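PDB 1Q8B: protein yjcS, which is of unknown function but probably acts as an enzyme of the antibiotic biosynthesis monooxygenase (ABM) type. Local coordinates for residues N43-C48 against K81-D86; E60-L65 against E94-M99; E67-E70 against A74-I77; M32-K37 against Q88-T93. All blocks are in the same frame, centred on the assembly; numbering follows the deposited sequence.

Contact 1: residues N43-C48 against K81-D86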
loop_
_atom_site.group_PDB
_atom_site.type_symbol
_atom_site.label_atom_id
_atom_site.label_comp_id
_atom_site.label_asym_id
_atom_site.label_seq_id
_atom_site.Cartn_x
_atom_site.Cartn_y
_atom_site.Cartn_z
ATOM N N ASN A 43 -2.247 -8.259 -10.628
ATOM C CA ASN A 43 -1.304 -9.094 -11.369
ATOM C C ASN A 43 -0.447 -8.230 -12.288
ATOM O O ASN A 43 0.590 -8.666 -12.776
ATOM C CB ASN A 43 -2.028 -10.159 -12.195
ATOM C CG ASN A 43 -2.281 -11.434 -11.405
ATOM O OD1 ASN A 43 -3.398 -11.691 -10.960
ATOM N ND2 ASN A 43 -1.236 -12.231 -11.216
ATOM N N LYS A 44 -0.885 -6.999 -12.514
ATOM C CA LYS A 44 -0.143 -6.069 -13.357
ATOM C C LYS A 44 0.863 -5.269 -12.533
ATOM O O LYS A 44 1.723 -4.594 -13.098
ATOM C CB LYS A 44 -1.088 -5.092 -14.055
ATOM C CG LYS A 44 -2.062 -5.712 -15.037
ATOM C CD LYS A 44 -3.017 -4.637 -15.533
ATOM C CE LYS A 44 -4.116 -5.187 -16.413
ATOM N NZ LYS A 44 -5.105 -4.110 -16.730
ATOM N N GLU A 45 0.744 -5.318 -11.205
ATOM C CA GLU A 45 1.680 -4.594 -10.352
ATOM C C GLU A 45 3.047 -5.202 -10.597
ATOM O O GLU A 45 3.178 -6.420 -10.739
ATOM C CB GLU A 45 1.324 -4.743 -8.875
ATOM C CG GLU A 45 -0.057 -4.238 -8.503
ATOM C CD GLU A 45 -0.349 -4.390 -7.018
ATOM O OE1 GLU A 45 -1.535 -4.297 -6.631
ATOM O OE2 GLU A 45 0.607 -4.599 -6.238
ATOM N N GLU A 46 4.062 -4.349 -10.649
ATOM C CA GLU A 46 5.420 -4.792 -10.900
ATOM C C GLU A 46 5.919 -5.877 -9.947
ATOM O O GLU A 46 6.495 -6.875 -10.385
ATOM C CB GLU A 46 6.361 -3.593 -10.847
ATOM C CG GLU A 46 7.348 -3.574 -11.988
ATOM C CD GLU A 46 6.649 -3.667 -13.331
ATOM O OE1 GLU A 46 5.776 -2.810 -13.600
ATOM O OE2 GLU A 46 6.962 -4.593 -14.116
ATOM N N GLY A 47 5.693 -5.681 -8.650
ATOM C CA GLY A 47 6.155 -6.640 -7.659
ATOM C C GLY A 47 5.335 -7.904 -7.460
ATOM O O GLY A 47 5.699 -8.753 -6.650
ATOM N N CYS A 48 4.238 -8.051 -8.194
ATOM C CA CYS A 48 3.390 -9.232 -8.056
ATOM C C CYS A 48 3.760 -10.385 -8.991
ATOM O O CYS A 48 3.701 -10.248 -10.208
ATOM C CB CYS A 48 1.927 -8.850 -8.298
ATOM S SG CYS A 48 0.762 -10.212 -8.075
ATOM N N LYS A 81 -1.994 1.012 -3.676
ATOM C CA LYS A 81 -2.615 1.126 -4.993
ATOM C C LYS A 81 -4.089 1.466 -4.841
ATOM O O LYS A 81 -4.754 0.972 -3.931
ATOM C CB LYS A 81 -2.494 -0.193 -5.754
ATOM C CG LYS A 81 -1.082 -0.722 -5.892
ATOM C CD LYS A 81 -0.216 0.214 -6.693
ATOM C CE LYS A 81 1.117 -0.435 -6.989
ATOM N NZ LYS A 81 2.016 0.484 -7.743
ATOM N N LYS A 82 -4.603 2.300 -5.739
ATOM C CA LYS A 82 -6.002 2.693 -5.682
ATOM C C LYS A 82 -6.951 1.525 -5.941
ATOM O O LYS A 82 -8.024 1.464 -5.348
ATOM C CB LYS A 82 -6.293 3.803 -6.693
ATOM C CG LYS A 82 -7.763 4.191 -6.721
ATOM C CD LYS A 82 -8.113 5.131 -7.863
ATOM C CE LYS A 82 -9.595 5.484 -7.811
ATOM N NZ LYS A 82 -9.928 6.102 -6.485
ATOM N N HIS A 83 -6.569 0.602 -6.824
ATOM C CA HIS A 83 -7.440 -0.536 -7.116
ATOM C C HIS A 83 -7.607 -1.425 -5.891
ATOM O O HIS A 83 -8.634 -2.083 -5.721
ATOM C CB HIS A 83 -6.933 -1.360 -8.320
ATOM C CG HIS A 83 -5.521 -1.849 -8.196
ATOM N ND1 HIS A 83 -4.501 -1.379 -8.996
ATOM C CD2 HIS A 83 -4.968 -2.795 -7.400
ATOM C CE1 HIS A 83 -3.381 -2.014 -8.699
ATOM N NE2 HIS A 83 -3.638 -2.878 -7.734
ATOM N N THR A 84 -6.601 -1.429 -5.025
ATOM C CA THR A 84 -6.671 -2.216 -3.807
ATOM C C THR A 84 -7.549 -1.483 -2.799
ATOM O O THR A 84 -8.479 -2.060 -2.239
ATOM C CB THR A 84 -5.283 -2.418 -3.204
ATOM O OG1 THR A 84 -4.446 -3.082 -4.156
ATOM C CG2 THR A 84 -5.369 -3.258 -1.948
ATOM N N ILE A 85 -7.267 -0.203 -2.582
ATOM C CA ILE A 85 -8.035 0.600 -1.633
ATOM C C ILE A 85 -9.520 0.676 -2.006
ATOM O O ILE A 85 -10.383 0.730 -1.127
ATOM C CB ILE A 85 -7.446 2.024 -1.524
ATOM C CG1 ILE A 85 -6.033 1.947 -0.947
ATOM C CG2 ILE A 85 -8.324 2.892 -0.643
ATOM C CD1 ILE A 85 -5.262 3.250 -1.024
ATOM N N ASP A 86 -9.820 0.672 -3.302
ATOM C CA ASP A 86 -11.208 0.722 -3.759
ATOM C C ASP A 86 -12.023 -0.453 -3.208
ATOM O O ASP A 86 -13.158 -0.281 -2.771
ATOM C CB ASP A 86 -11.262 0.709 -5.288
ATOM C CG ASP A 86 -10.997 2.076 -5.899
ATOM O OD1 ASP A 86 -10.810 2.146 -7.136
ATOM O OD2 ASP A 86 -10.990 3.077 -5.146
#

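Contact 2: residues E60-L65 against E94-M99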
loop_
_atom_site.group_PDB
_atom_site.type_symbol
_atom_site.label_atom_id
_atom_site.label_comp_id
_atom_site.label_asym_id
_atom_site.label_seq_id
_atom_site.Cartn_x
_atom_site.Cartn_y
_atom_site.Cartn_z
ATOM N N GLU A 60 -19.908 -21.256 3.352
ATOM C CA GLU A 60 -18.787 -20.801 4.167
ATOM C C GLU A 60 -18.667 -19.293 4.242
ATOM O O GLU A 60 -18.208 -18.759 5.246
ATOM C CB GLU A 60 -17.469 -21.361 3.624
ATOM C CG GLU A 60 -17.298 -22.858 3.764
ATOM C CD GLU A 60 -17.282 -23.307 5.213
ATOM O OE1 GLU A 60 -16.464 -22.774 6.001
ATOM O OE2 GLU A 60 -18.093 -24.197 5.559
ATOM N N ARG A 61 -19.074 -18.609 3.177
ATOM C CA ARG A 61 -18.960 -17.153 3.116
ATOM C C ARG A 61 -17.498 -16.778 3.385
ATOM O O ARG A 61 -17.191 -16.001 4.300
ATOM C CB ARG A 61 -19.887 -16.490 4.144
ATOM C CG ARG A 61 -21.366 -16.694 3.844
ATOM C CD ARG A 61 -21.778 -15.999 2.555
ATOM N NE ARG A 61 -21.865 -14.550 2.725
ATOM C CZ ARG A 61 -22.265 -13.708 1.777
ATOM N NH1 ARG A 61 -22.619 -14.168 0.581
ATOM N NH2 ARG A 61 -22.309 -12.405 2.024
ATOM N N LYS A 62 -16.603 -17.362 2.589
ATOM C CA LYS A 62 -15.169 -17.113 2.710
ATOM C C LYS A 62 -14.530 -17.062 1.332
ATOM O O LYS A 62 -15.051 -17.639 0.375
ATOM C CB LYS A 62 -14.499 -18.212 3.537
ATOM C CG LYS A 62 -14.839 -18.192 5.019
ATOM C CD LYS A 62 -14.284 -19.424 5.711
ATOM C CE LYS A 62 -14.416 -19.306 7.215
ATOM N NZ LYS A 62 -15.785 -18.876 7.585
ATOM N N ILE A 63 -13.403 -16.361 1.240
ATOM C CA ILE A 63 -12.671 -16.223 -0.008
ATOM C C ILE A 63 -11.215 -16.548 0.272
ATOM O O ILE A 63 -10.651 -16.088 1.262
ATOM C CB ILE A 63 -12.781 -14.786 -0.564
ATOM C CG1 ILE A 63 -14.239 -14.484 -0.922
ATOM C CG2 ILE A 63 -11.886 -14.622 -1.788
ATOM C CD1 ILE A 63 -14.484 -13.053 -1.334
HETATM N N MSE A 64 -10.609 -17.343 -0.601
HETATM C CA MSE A 64 -9.220 -17.728 -0.425
HETATM C C MSE A 64 -8.288 -16.955 -1.351
HETATM O O MSE A 64 -8.633 -16.697 -2.505
HETATM C CB MSE A 64 -9.062 -19.220 -0.683
HETATM C CG MSE A 64 -7.703 -19.766 -0.291
HETATM SE SE MSE A 64 -7.443 -20.035 1.623
HETATM C CE MSE A 64 -9.084 -20.983 2.018
ATOM N N LEU A 65 -7.108 -16.592 -0.842
ATOM C CA LEU A 65 -6.123 -15.861 -1.639
ATOM C C LEU A 65 -4.783 -16.589 -1.705
ATOM O O LEU A 65 -4.237 -17.008 -0.687
ATOM C CB LEU A 65 -5.887 -14.452 -1.067
ATOM C CG LEU A 65 -7.052 -13.463 -0.897
ATOM C CD1 LEU A 65 -6.518 -12.171 -0.273
ATOM C CD2 LEU A 65 -7.715 -13.167 -2.246
ATOM N N GLU A 94 -12.678 -9.315 5.941
ATOM C CA GLU A 94 -11.681 -9.107 6.980
ATOM C C GLU A 94 -10.888 -10.411 6.917
ATOM O O GLU A 94 -11.437 -11.447 6.532
ATOM C CB GLU A 94 -12.311 -8.886 8.371
ATOM C CG GLU A 94 -13.188 -9.987 8.911
ATOM C CD GLU A 94 -13.741 -9.647 10.285
ATOM O OE1 GLU A 94 -14.006 -8.454 10.547
ATOM O OE2 GLU A 94 -13.928 -10.567 11.102
ATOM N N VAL A 95 -9.600 -10.359 7.238
ATOM C CA VAL A 95 -8.768 -11.558 7.196
ATOM C C VAL A 95 -9.020 -12.428 8.422
ATOM O O VAL A 95 -8.954 -11.952 9.553
ATOM C CB VAL A 95 -7.264 -11.194 7.139
ATOM C CG1 VAL A 95 -6.415 -12.454 7.159
ATOM C CG2 VAL A 95 -6.979 -10.391 5.890
ATOM N N GLU A 96 -9.323 -13.702 8.191
ATOM C CA GLU A 96 -9.576 -14.638 9.278
ATOM C C GLU A 96 -8.239 -15.243 9.700
ATOM O O GLU A 96 -7.931 -15.328 10.887
ATOM C CB GLU A 96 -10.542 -15.735 8.829
ATOM C CG GLU A 96 -11.119 -16.527 9.984
ATOM C CD GLU A 96 -12.187 -17.503 9.546
ATOM O OE1 GLU A 96 -11.840 -18.551 8.955
ATOM O OE2 GLU A 96 -13.380 -17.217 9.788
ATOM N N TRP A 97 -7.448 -15.677 8.724
ATOM C CA TRP A 97 -6.125 -16.209 9.020
ATOM C C TRP A 97 -5.198 -15.969 7.836
ATOM O O TRP A 97 -5.648 -15.824 6.700
ATOM C CB TRP A 97 -6.170 -17.702 9.397
ATOM C CG TRP A 97 -6.718 -18.632 8.363
ATOM C CD1 TRP A 97 -7.987 -19.142 8.306
ATOM C CD2 TRP A 97 -6.006 -19.201 7.259
ATOM N NE1 TRP A 97 -8.105 -20.000 7.233
ATOM C CE2 TRP A 97 -6.904 -20.052 6.575
ATOM C CE3 TRP A 97 -4.693 -19.073 6.781
ATOM C CZ2 TRP A 97 -6.532 -20.774 5.434
ATOM C CZ3 TRP A 97 -4.322 -19.788 5.650
ATOM C CH2 TRP A 97 -5.241 -20.631 4.987
ATOM N N LEU A 98 -3.902 -15.905 8.116
ATOM C CA LEU A 98 -2.923 -15.652 7.081
ATOM C C LEU A 98 -1.555 -16.227 7.424
ATOM O O LEU A 98 -1.099 -16.143 8.560
ATOM C CB LEU A 98 -2.820 -14.138 6.847
ATOM C CG LEU A 98 -1.805 -13.609 5.831
ATOM C CD1 LEU A 98 -2.196 -12.201 5.420
ATOM C CD2 LEU A 98 -0.395 -13.633 6.425
HETATM N N MSE A 99 -0.904 -16.816 6.428
HETATM C CA MSE A 99 0.419 -17.381 6.626
HETATM C C MSE A 99 1.387 -16.884 5.556
HETATM O O MSE A 99 1.164 -17.053 4.354
HETATM C CB MSE A 99 0.337 -18.908 6.642
HETATM C CG MSE A 99 -0.418 -19.427 7.859
HETATM SE SE MSE A 99 -0.799 -21.321 7.830
HETATM C CE MSE A 99 0.859 -21.958 8.620
HETATM O O HOH W 1 -15.874 -17.762 10.727
#

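Contact 3: residues E67-E70 against A74-I77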
loop_
_atom_site.group_PDB
_atom_site.type_symbol
_atom_site.label_atom_id
_atom_site.label_comp_id
_atom_site.label_asym_id
_atom_site.label_seq_id
_atom_site.Cartn_x
_atom_site.Cartn_y
_atom_site.Cartn_z
ATOM N N GLU A 67 -1.039 -15.907 -3.025
ATOM C CA GLU A 67 -0.200 -14.797 -3.466
ATOM C C GLU A 67 1.295 -15.080 -3.425
ATOM O O GLU A 67 1.783 -15.747 -2.515
ATOM C CB GLU A 67 -0.464 -13.565 -2.592
ATOM C CG GLU A 67 -1.924 -13.140 -2.473
ATOM C CD GLU A 67 -2.138 -12.074 -1.403
ATOM O OE1 GLU A 67 -1.158 -11.409 -0.999
ATOM O OE2 GLU A 67 -3.291 -11.887 -0.968
ATOM N N ILE A 68 2.011 -14.568 -4.423
ATOM C CA ILE A 68 3.468 -14.680 -4.483
ATOM C C ILE A 68 3.979 -13.279 -4.853
ATOM O O ILE A 68 3.537 -12.691 -5.839
ATOM C CB ILE A 68 3.961 -15.683 -5.553
ATOM C CG1 ILE A 68 3.403 -17.081 -5.286
ATOM C CG2 ILE A 68 5.485 -15.766 -5.513
ATOM C CD1 ILE A 68 3.897 -18.116 -6.282
ATOM N N TRP A 69 4.895 -12.741 -4.055
ATOM C CA TRP A 69 5.431 -11.409 -4.318
ATOM C C TRP A 69 6.950 -11.432 -4.431
ATOM O O TRP A 69 7.603 -12.350 -3.932
ATOM C CB TRP A 69 5.044 -10.442 -3.195
ATOM C CG TRP A 69 3.587 -10.409 -2.879
ATOM C CD1 TRP A 69 2.920 -11.210 -1.993
ATOM C CD2 TRP A 69 2.608 -9.522 -3.435
ATOM N NE1 TRP A 69 1.589 -10.873 -1.961
ATOM C CE2 TRP A 69 1.368 -9.840 -2.835
ATOM C CE3 TRP A 69 2.658 -8.486 -4.381
ATOM C CZ2 TRP A 69 0.186 -9.160 -3.149
ATOM C CZ3 TRP A 69 1.481 -7.812 -4.692
ATOM C CH2 TRP A 69 0.262 -8.153 -4.077
ATOM N N GLU A 70 7.506 -10.413 -5.084
ATOM C CA GLU A 70 8.950 -10.294 -5.244
ATOM C C GLU A 70 9.598 -10.146 -3.876
ATOM O O GLU A 70 10.729 -10.575 -3.667
ATOM C CB GLU A 70 9.289 -9.069 -6.087
ATOM C CG GLU A 70 8.880 -9.180 -7.537
ATOM C CD GLU A 70 9.791 -10.100 -8.328
ATOM O OE1 GLU A 70 10.794 -10.595 -7.759
ATOM O OE2 GLU A 70 9.506 -10.320 -9.525
ATOM N N ALA A 74 6.667 -5.255 -1.740
ATOM C CA ALA A 74 5.680 -5.337 -2.812
ATOM C C ALA A 74 4.272 -5.464 -2.226
ATOM O O ALA A 74 3.313 -4.918 -2.768
ATOM C CB ALA A 74 5.986 -6.522 -3.725
ATOM N N VAL A 75 4.158 -6.182 -1.114
ATOM C CA VAL A 75 2.870 -6.369 -0.444
ATOM C C VAL A 75 2.366 -5.027 0.080
ATOM O O VAL A 75 1.197 -4.688 -0.079
ATOM C CB VAL A 75 2.982 -7.354 0.754
ATOM C CG1 VAL A 75 1.636 -7.482 1.452
ATOM C CG2 VAL A 75 3.446 -8.712 0.273
ATOM N N LYS A 76 3.256 -4.269 0.714
ATOM C CA LYS A 76 2.899 -2.964 1.247
ATOM C C LYS A 76 2.542 -2.005 0.115
ATOM O O LYS A 76 1.568 -1.260 0.216
ATOM C CB LYS A 76 4.050 -2.419 2.099
ATOM C CG LYS A 76 4.168 -3.162 3.425
ATOM C CD LYS A 76 5.414 -2.807 4.215
ATOM C CE LYS A 76 5.410 -3.547 5.547
ATOM N NZ LYS A 76 6.694 -3.403 6.287
ATOM N N ILE A 77 3.323 -2.033 -0.965
ATOM C CA ILE A 77 3.053 -1.180 -2.127
ATOM C C ILE A 77 1.664 -1.516 -2.669
ATOM O O ILE A 77 0.901 -0.629 -3.059
ATOM C CB ILE A 77 4.112 -1.391 -3.237
ATOM C CG1 ILE A 77 5.413 -0.687 -2.848
ATOM C CG2 ILE A 77 3.606 -0.853 -4.561
ATOM C CD1 ILE A 77 6.568 -0.970 -3.769
#

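Contact 4: residues M32-K37 against Q88-T93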
loop_
_atom_site.group_PDB
_atom_site.type_symbol
_atom_site.label_atom_id
_atom_site.label_comp_id
_atom_site.label_asym_id
_atom_site.label_seq_id
_atom_site.Cartn_x
_atom_site.Cartn_y
_atom_site.Cartn_z
HETATM N N MSE A 32 -17.393 -11.657 -5.689
HETATM C CA MSE A 32 -16.301 -12.234 -6.458
HETATM C C MSE A 32 -15.922 -11.418 -7.686
HETATM O O MSE A 32 -14.765 -11.424 -8.092
HETATM C CB MSE A 32 -16.621 -13.675 -6.858
HETATM C CG MSE A 32 -16.432 -14.671 -5.725
HETATM SE SE MSE A 32 -14.687 -14.504 -4.834
HETATM C CE MSE A 32 -13.526 -14.620 -6.384
ATOM N N LYS A 33 -16.884 -10.717 -8.283
ATOM C CA LYS A 33 -16.578 -9.893 -9.452
ATOM C C LYS A 33 -15.601 -8.799 -9.056
ATOM O O LYS A 33 -14.703 -8.449 -9.821
ATOM C CB LYS A 33 -17.847 -9.265 -10.031
ATOM C CG LYS A 33 -18.661 -10.219 -10.883
ATOM C CD LYS A 33 -19.876 -9.529 -11.484
ATOM C CE LYS A 33 -20.594 -10.442 -12.473
ATOM N NZ LYS A 33 -21.035 -11.726 -11.853
ATOM N N GLU A 34 -15.779 -8.262 -7.852
ATOM C CA GLU A 34 -14.898 -7.218 -7.347
ATOM C C GLU A 34 -13.516 -7.798 -7.124
ATOM O O GLU A 34 -12.507 -7.146 -7.395
ATOM C CB GLU A 34 -15.439 -6.635 -6.039
ATOM C CG GLU A 34 -16.509 -5.595 -6.257
ATOM C CD GLU A 34 -16.027 -4.471 -7.165
ATOM O OE1 GLU A 34 -15.142 -3.695 -6.742
ATOM O OE2 GLU A 34 -16.527 -4.374 -8.308
ATOM N N PHE A 35 -13.469 -9.034 -6.634
ATOM C CA PHE A 35 -12.184 -9.674 -6.410
ATOM C C PHE A 35 -11.506 -10.053 -7.725
ATOM O O PHE A 35 -10.280 -10.074 -7.811
ATOM C CB PHE A 35 -12.345 -10.885 -5.488
ATOM C CG PHE A 35 -12.327 -10.523 -4.031
ATOM C CD1 PHE A 35 -13.449 -9.987 -3.417
ATOM C CD2 PHE A 35 -11.155 -10.629 -3.297
ATOM C CE1 PHE A 35 -13.402 -9.558 -2.103
ATOM C CE2 PHE A 35 -11.099 -10.204 -1.985
ATOM C CZ PHE A 35 -12.222 -9.666 -1.387
ATOM N N LYS A 36 -12.294 -10.334 -8.757
ATOM C CA LYS A 36 -11.704 -10.668 -10.044
ATOM C C LYS A 36 -11.112 -9.417 -10.676
ATOM O O LYS A 36 -10.063 -9.474 -11.310
ATOM C CB LYS A 36 -12.745 -11.305 -10.961
ATOM C CG LYS A 36 -13.070 -12.736 -10.551
ATOM C CD LYS A 36 -11.796 -13.579 -10.539
ATOM C CE LYS A 36 -11.972 -14.911 -9.832
ATOM N NZ LYS A 36 -10.670 -15.642 -9.811
ATOM N N LYS A 37 -11.772 -8.277 -10.496
ATOM C CA LYS A 37 -11.241 -7.037 -11.046
ATOM C C LYS A 37 -9.953 -6.710 -10.302
ATOM O O LYS A 37 -8.957 -6.299 -10.909
ATOM C CB LYS A 37 -12.243 -5.896 -10.889
ATOM C CG LYS A 37 -13.541 -6.101 -11.670
ATOM C CD LYS A 37 -14.280 -4.789 -11.904
ATOM C CE LYS A 37 -14.552 -4.057 -10.598
ATOM N NZ LYS A 37 -15.127 -2.695 -10.825
ATOM N N GLN A 88 -11.123 -2.266 -0.605
ATOM C CA GLN A 88 -10.996 -2.122 0.838
ATOM C C GLN A 88 -12.097 -1.224 1.413
ATOM O O GLN A 88 -12.705 -1.542 2.437
ATOM C CB GLN A 88 -9.613 -1.547 1.135
ATOM C CG GLN A 88 -9.119 -1.705 2.543
ATOM C CD GLN A 88 -7.654 -1.299 2.676
ATOM O OE1 GLN A 88 -7.118 -1.219 3.787
ATOM N NE2 GLN A 88 -6.999 -1.041 1.540
ATOM N N LYS A 89 -12.357 -0.111 0.738
ATOM C CA LYS A 89 -13.373 0.841 1.173
ATOM C C LYS A 89 -14.782 0.256 1.188
ATOM O O LYS A 89 -15.681 0.814 1.814
ATOM C CB LYS A 89 -13.322 2.080 0.275
ATOM C CG LYS A 89 -12.002 2.836 0.375
ATOM C CD LYS A 89 -11.746 3.729 -0.830
ATOM C CE LYS A 89 -12.763 4.851 -0.950
ATOM N NZ LYS A 89 -12.425 5.762 -2.087
ATOM N N GLN A 90 -14.973 -0.869 0.502
ATOM C CA GLN A 90 -16.280 -1.526 0.441
ATOM C C GLN A 90 -16.564 -2.367 1.682
ATOM O O GLN A 90 -17.698 -2.786 1.911
ATOM C CB GLN A 90 -16.373 -2.403 -0.814
ATOM C CG GLN A 90 -16.344 -1.599 -2.101
ATOM C CD GLN A 90 -16.458 -2.455 -3.341
ATOM O OE1 GLN A 90 -17.433 -3.178 -3.521
ATOM N NE2 GLN A 90 -15.459 -2.374 -4.205
ATOM N N GLU A 91 -15.526 -2.620 2.474
ATOM C CA GLU A 91 -15.661 -3.395 3.701
ATOM C C GLU A 91 -16.409 -4.700 3.467
ATOM O O GLU A 91 -17.351 -5.018 4.188
ATOM C CB GLU A 91 -16.410 -2.576 4.746
ATOM C CG GLU A 91 -15.804 -1.220 5.014
ATOM C CD GLU A 91 -16.745 -0.314 5.786
ATOM O OE1 GLU A 91 -16.340 0.825 6.103
ATOM O OE2 GLU A 91 -17.889 -0.738 6.072
ATOM N N LEU A 92 -15.981 -5.460 2.468
ATOM C CA LEU A 92 -16.632 -6.721 2.141
ATOM C C LEU A 92 -16.085 -7.884 2.952
ATOM O O LEU A 92 -16.786 -8.868 3.187
ATOM C CB LEU A 92 -16.445 -7.022 0.656
ATOM C CG LEU A 92 -16.968 -5.960 -0.314
ATOM C CD1 LEU A 92 -16.441 -6.238 -1.723
ATOM C CD2 LEU A 92 -18.494 -5.949 -0.269
ATOM N N THR A 93 -14.835 -7.760 3.388
ATOM C CA THR A 93 -14.175 -8.827 4.134
ATOM C C THR A 93 -13.249 -8.340 5.247
ATOM O O THR A 93 -13.065 -7.145 5.464
ATOM C CB THR A 93 -13.271 -9.668 3.196
ATOM O OG1 THR A 93 -12.265 -8.813 2.629
ATOM C CG2 THR A 93 -14.073 -10.299 2.067
#

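Contact 1: residues N43-C48 against K81-D86
Glu45 reaches out of the loop that follows helix 28-42 and receives the imidazole of His83 on one carboxylate oxygen. The bond from His83 NE2 to Glu45 OE1 is short, 2.8 Å, and nearly straight at 167°. OE1 lies in the plane of the imidazole, at its edge, whereas the ring nitrogen meets OE1 on the anti side, somewhat out of the carboxylate plane; the two flat groups are turned 37° apart. This is a His-carboxylate hydrogen bond. Alongside it the aliphatic part of Lys81 runs past the glutamate in the opposite direction, with Lys81 CG 3.7 Å from Glu45 OE1, while Lys81 CB sits over one face of the His83 ring near its rim. The extended glutamate chain, with chi2 at -179°, carries the carboxylate across the gap between loop and helix. The same OE1 also accepts a bond from ND1 of His78, so two imidazoles grip one oxygen, which probably restrains the carboxylate. Thr84 OG1 stays 4.0 Å from Glu45 OE1 and bonds instead to the carbonyl of His78. Lys81, the N-cap residue of helix 82-88, sends its NZ to the Val95 carbonyl of the second subunit. His83 and Thr84 pack on Leu38 of helix 28-42, and Glu45 rests on Trp69 of strand 62-69.

Contact 2: residues E60-L65 against E94-M99
A classic beta bulge at Glu96 and Trp97, both facing Cys19, marks the corner where strand 93-103 changes direction on the antiparallel sheet of this ferredoxin-like fold. From the bulge two side chains reach over the intervening strand 13-22 to Lys62 and Met64 of strand 62-69. Lys62 and Glu96 cross at about a right angle. The closest approach is made by carbon, Lys62 CE lying 3.2 Å from Glu96 OE1, while the ion pair itself is long, with Lys62 NZ 3.7 Å from Glu96 OE2. A bend at the last torsion of the lysine, chi4 48°, turns NZ away from the line of its extended chain. A water bridges the two groups: it donates to Glu96 OE2 at 2.7 Å and accepts a weaker bond from Lys62 NZ at 3.3 Å. Lys62 NZ also makes a weak bond to the Glu60 carbonyl. Further along, the selenium of Met64, a selenomethionine here, approaches the benzo side of the Trp97 indole in a Met-aromatic contact. SE is 4.0 Å from Trp97 CZ2 and lies obliquely to the ring, 51° off its normal. The methionine chain folds at chi2 and chi3 to bring SE there, and its other neighbours include Tyr54 and Leu56. The ionic part of this surface contact is thus a loose, water-mediated pairing whose electrostatic pull is probably weakened by solvent, while the Met64-Trp97 pair adds a polarisable, largely dispersive contact.

Contact 3: residues E67-E70 against A74-I77
Glu67 OE1 takes the indole N-H of Trp69, and this bond helps fix the rotation of the ring that meets Ala74 and Val75 across the contact. Trp69 NE1 lies 3.0 Å from Glu67 OE1, which offers its anti lone pair and sits in the indole plane; the angle at hydrogen, 144°, shows a noticeably bent bond. The two residues project from the same face of strand 62-69, where this strand of the antiparallel sheet gives way, through a short turn, to helix 72-78 of the ferredoxin-like fold. Onto the ring so fixed comes Val75, with one methyl only. Its CG2 stands over the five-membered ring, 3.5 Å from the centroid and 14° off the normal, in a well-aligned CH-pi contact. CG1 of Val75 points elsewhere, anti to the backbone N at chi1 178°. Ala74 meets the six-membered part obliquely, its CB 3.9 Å from Trp69 CE3, and its small methyl is consistent with the close approach of helix and strand, the CA atoms of Trp69 and Ala74 being 6.3 Å apart. The Ala74 carbonyl lies near the same part of the ring. Beyond the two segments the rings of His78 and Trp69 meet, and Val75 also packs on His14 of strand 13-22. On the pyrrole side of the indole the approach is tight: Val75 CG2 comes within 3.4 Å of Trp69 CD1.

Contact 4: residues M32-K37 against Q88-T93
Phe35 projects from helix 28-42 so that the far end of its ring meets Thr93, which arrives from the opposite direction at the start of strand 93-103. This is helix-to-sheet packing of the ferredoxin-like fold, at the place where the chain leaves helix 82-88 and rejoins the sheet. Phe35 CZ lies 4.0 Å from Thr93 CG2, with the methyl oblique to the ring. One helical residue earlier, Glu34 crosses Gln90 at about a right angle. The amide of Gln90 donates an almost straight bond, NE2 to Glu34 OE1, 2.9 Å at 166°. OE1 lies in the amide plane, but the nitrogen stands above the carboxylate, 42° out of its plane. The glutamine reaches over with an extended chain (chi2 -179°), whereas the glutamate is bent at chi2. Lys37 NZ makes a salt bridge to the other oxygen, Glu34 OE2, one turn along the helix, and probably helps hold the carboxylate negative. Gln90 NE2 has a further, weak bond to the Asp86 carbonyl. Between the polar pair and the aromatic one sits Leu92, its CD1 4.4 Å from Glu34 CB.

Overall arrangement
From the N terminus, strand 13-22 runs through the middle of the sheet before helix 28-42 supplies the first half of contact 4. That contact spans the longest loop, returning only at 88-93, and contact 1, from 43-48 to 81-86, nests inside it. Contact 3, a short strand-to-helix turn, is nested within contacts 1, 2 and 4. Contact 2 starts inside the loops of contacts 1 and 4 but ends beyond them, so it crosses both. Contacts 1 and 3 touch through Gly47 and Glu70, and contacts 2 and 4 through Ile63 and Phe35. Contact 3 ties helix 72-78 to strand 62-69, contact 4 helix 28-42 to the 88-93 segment, contact 1 the 43-48 loop to helix 82-88, and contact 2 strands 62-69 and 93-103.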